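Long-range contact in cyanuric acid amidohydrolase (Azorhizobium caulinodans, PDB 4NQ3), which hydrolyses cyanuric acid, opening its s-triazine ring to give carboxybiuret, a step in the breakdown of herbicides such as atrazine: residues F50-A55 / S227-L232. Residues are numbered along the deposited sequence; the frame is centred on the assembly and turned at random.
Sequences FSRGFA and SGIELL. With BR8 (barbituric acid), chain C.
Arg52, in the first turn of helix 51-67, lays its guanidinium between the carboxylate of Glu230 and the bound barbituric acid, with a different nitrogen for each. Its NE donates to Glu230 OE1 at 3.1 Å in a salt bridge; the oxygen accepts with its syn lone pair from slightly out of the guanidinium plane, and the two flat groups are turned 33° from each other. NH1 reaches barbituric acid O2 at 2.9 Å and also gives a hydrogen bond to Cys46 O. The arginine chain runs extended as far as CD and then bends at chi3 (-51°), which swings the guanidinium over the loop, where Gly228 CA and Ser227 O lie over one of its faces. At its edge Ile229 CG2 packs 3.7 Å from NH2, while the other branch of the isoleucine, ending in CD1, approaches Phe50 CE1 at 4.3 Å.

Glu230 comes to the helix from the loop, crossing the arginine at about a right angle, with CB against Gly53 CA (3.9 Å), where the helix presents no side chain. A water ties the same carboxylate to the helix backbone: it accepts from Gly53 N and donates to OE1, so this oxygen is held from two directions. OE2 makes a long, weak ion pair with the catalytic Lys156.

Ser227, next to the nucleophile Ser226, grips the ligand through its backbone: N donates to O8 at 2.6 Å, while O accepts from N1 at 2.8 Å. Its OG turns instead to Pro158 O. Repeat unit A thus supplies an arginine and repeat unit B a serine backbone to one pocket, to which Arg188, Arg314, Gly80 and Gly334 also contribute, in the threefold-symmetric active site of the cyclic amide hydrolases.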
loop_
_atom_site.group_PDB
_atom_site.type_symbol
_atom_site.label_atom_id
_atom_site.label_comp_id
_atom_site.label_asym_id
_atom_site.label_seq_id
_atom_site.Cartn_x
_atom_site.Cartn_y
_atom_site.Cartn_z
ATOM N N PHE A 50 9.777 0.303 11.128
ATOM C CA PHE A 50 11.041 0.106 11.821
ATOM C C PHE A 50 11.982 1.281 11.617
ATOM O O PHE A 50 13.112 1.268 12.124
ATOM C CB PHE A 50 11.695 -1.203 11.374
ATOM C CG PHE A 50 10.806 -2.369 11.562
ATOM C CD1 PHE A 50 10.628 -2.920 12.836
ATOM C CD2 PHE A 50 10.061 -2.867 10.493
ATOM C CE1 PHE A 50 9.750 -3.988 13.032
ATOM C CE2 PHE A 50 9.181 -3.943 10.682
ATOM C CZ PHE A 50 9.018 -4.494 11.943
ATOM N N SER A 51 11.526 2.308 10.906
ATOM C CA SER A 51 12.361 3.479 10.795
ATOM C C SER A 51 12.486 4.120 12.186
ATOM O O SER A 51 13.518 4.688 12.516
ATOM C CB SER A 51 11.798 4.450 9.768
ATOM O OG SER A 51 10.638 5.097 10.253
ATOM N N ARG A 52 11.448 3.976 13.012
ATOM C CA ARG A 52 11.421 4.530 14.368
ATOM C C ARG A 52 12.528 3.913 15.216
ATOM O O ARG A 52 13.347 4.621 15.803
ATOM C CB ARG A 52 10.057 4.282 15.041
ATOM C CG ARG A 52 8.901 5.092 14.458
ATOM C CD ARG A 52 7.573 4.823 15.142
ATOM N NE ARG A 52 7.301 3.400 15.206
ATOM C CZ ARG A 52 6.209 2.814 14.742
ATOM N NH1 ARG A 52 5.253 3.538 14.177
ATOM N NH2 ARG A 52 6.067 1.505 14.857
ATOM N N GLY A 53 12.519 2.584 15.304
ATOM C CA GLY A 53 13.488 1.870 16.110
ATOM C C GLY A 53 14.898 2.066 15.599
ATOM O O GLY A 53 15.843 2.211 16.393
ATOM N N PHE A 54 15.027 2.122 14.279
ATOM C CA PHE A 54 16.305 2.384 13.624
ATOM C C PHE A 54 16.878 3.750 14.047
ATOM O O PHE A 54 18.052 3.853 14.393
ATOM C CB PHE A 54 16.118 2.307 12.100
ATOM C CG PHE A 54 17.391 2.196 11.325
ATOM C CD1 PHE A 54 18.595 1.934 11.958
ATOM C CD2 PHE A 54 17.389 2.330 9.956
ATOM C CE1 PHE A 54 19.779 1.820 11.233
ATOM C CE2 PHE A 54 18.572 2.212 9.238
ATOM C CZ PHE A 54 19.762 1.966 9.880
ATOM N N ALA A 55 16.052 4.799 14.035
ATOM C CA ALA A 55 16.504 6.121 14.483
ATOM C C ALA A 55 16.881 6.086 15.971
ATOM O O ALA A 55 17.849 6.723 16.388
ATOM C CB ALA A 55 15.441 7.165 14.245
ATOM N N SER A 227 2.347 6.244 19.097
ATOM C CA SER A 227 2.536 4.854 19.480
ATOM C C SER A 227 3.676 4.250 18.643
ATOM O O SER A 227 3.957 4.718 17.553
ATOM C CB SER A 227 1.220 4.088 19.306
ATOM O OG SER A 227 1.286 2.763 19.806
ATOM N N GLY A 228 4.355 3.232 19.152
ATOM C CA GLY A 228 5.440 2.642 18.405
ATOM C C GLY A 228 5.763 1.233 18.847
ATOM O O GLY A 228 5.553 0.860 19.991
ATOM N N ILE A 229 6.282 0.437 17.928
ATOM C CA ILE A 229 6.584 -0.954 18.225
ATOM C C ILE A 229 7.860 -1.095 19.034
ATOM O O ILE A 229 8.125 -2.160 19.596
ATOM C CB ILE A 229 6.706 -1.785 16.925
ATOM C CG1 ILE A 229 6.764 -3.276 17.227
ATOM C CG2 ILE A 229 7.917 -1.372 16.133
ATOM C CD1 ILE A 229 6.619 -4.106 15.966
ATOM N N GLU A 230 8.638 -0.018 19.117
ATOM C CA GLU A 230 10.009 -0.105 19.631
ATOM C C GLU A 230 10.201 0.166 21.121
ATOM O O GLU A 230 11.333 0.270 21.572
ATOM C CB GLU A 230 10.914 0.867 18.870
ATOM C CG GLU A 230 10.576 2.360 19.032
ATOM C CD GLU A 230 9.440 2.779 18.085
ATOM O OE1 GLU A 230 9.076 1.936 17.233
ATOM O OE2 GLU A 230 8.956 3.943 18.139
ATOM N N LEU A 231 9.136 0.334 21.892
ATOM C CA LEU A 231 9.336 0.493 23.327
ATOM C C LEU A 231 8.257 -0.244 24.105
ATOM O O LEU A 231 7.162 -0.421 23.597
ATOM C CB LEU A 231 9.355 1.976 23.699
ATOM C CG LEU A 231 8.033 2.746 23.844
ATOM C CD1 LEU A 231 8.303 4.065 24.502
ATOM C CD2 LEU A 231 7.391 2.989 22.532
ATOM N N LEU A 232 8.537 -0.643 25.339
ATOM C CA LEU A 232 7.515 -1.330 26.117
ATOM C C LEU A 232 6.862 -0.433 27.163
ATOM O O LEU A 232 5.803 -0.779 27.698
ATOM C CB LEU A 232 8.092 -2.571 26.787
ATOM C CG LEU A 232 8.565 -3.596 25.762
ATOM C CD1 LEU A 232 9.078 -4.800 26.497
ATOM C CD2 LEU A 232 7.439 -3.963 24.759
HETATM N N1 BR8 C . 2.961 6.463 15.590
HETATM C C2 BR8 C . 3.785 6.942 14.632
HETATM O O2 BR8 C . 4.823 6.346 14.418
HETATM N N3 BR8 C . 3.447 8.058 13.920
HETATM C C4 BR8 C . 2.230 8.751 14.150
HETATM O O4 BR8 C . 1.958 9.746 13.486
HETATM C C5 BR8 C . 1.232 8.337 15.234
HETATM C C6 BR8 C . 1.756 7.080 15.914
HETATM O O8 BR8 C . 1.097 6.568 16.790
HETATM O O HOH W 1 10.216 0.609 15.340
#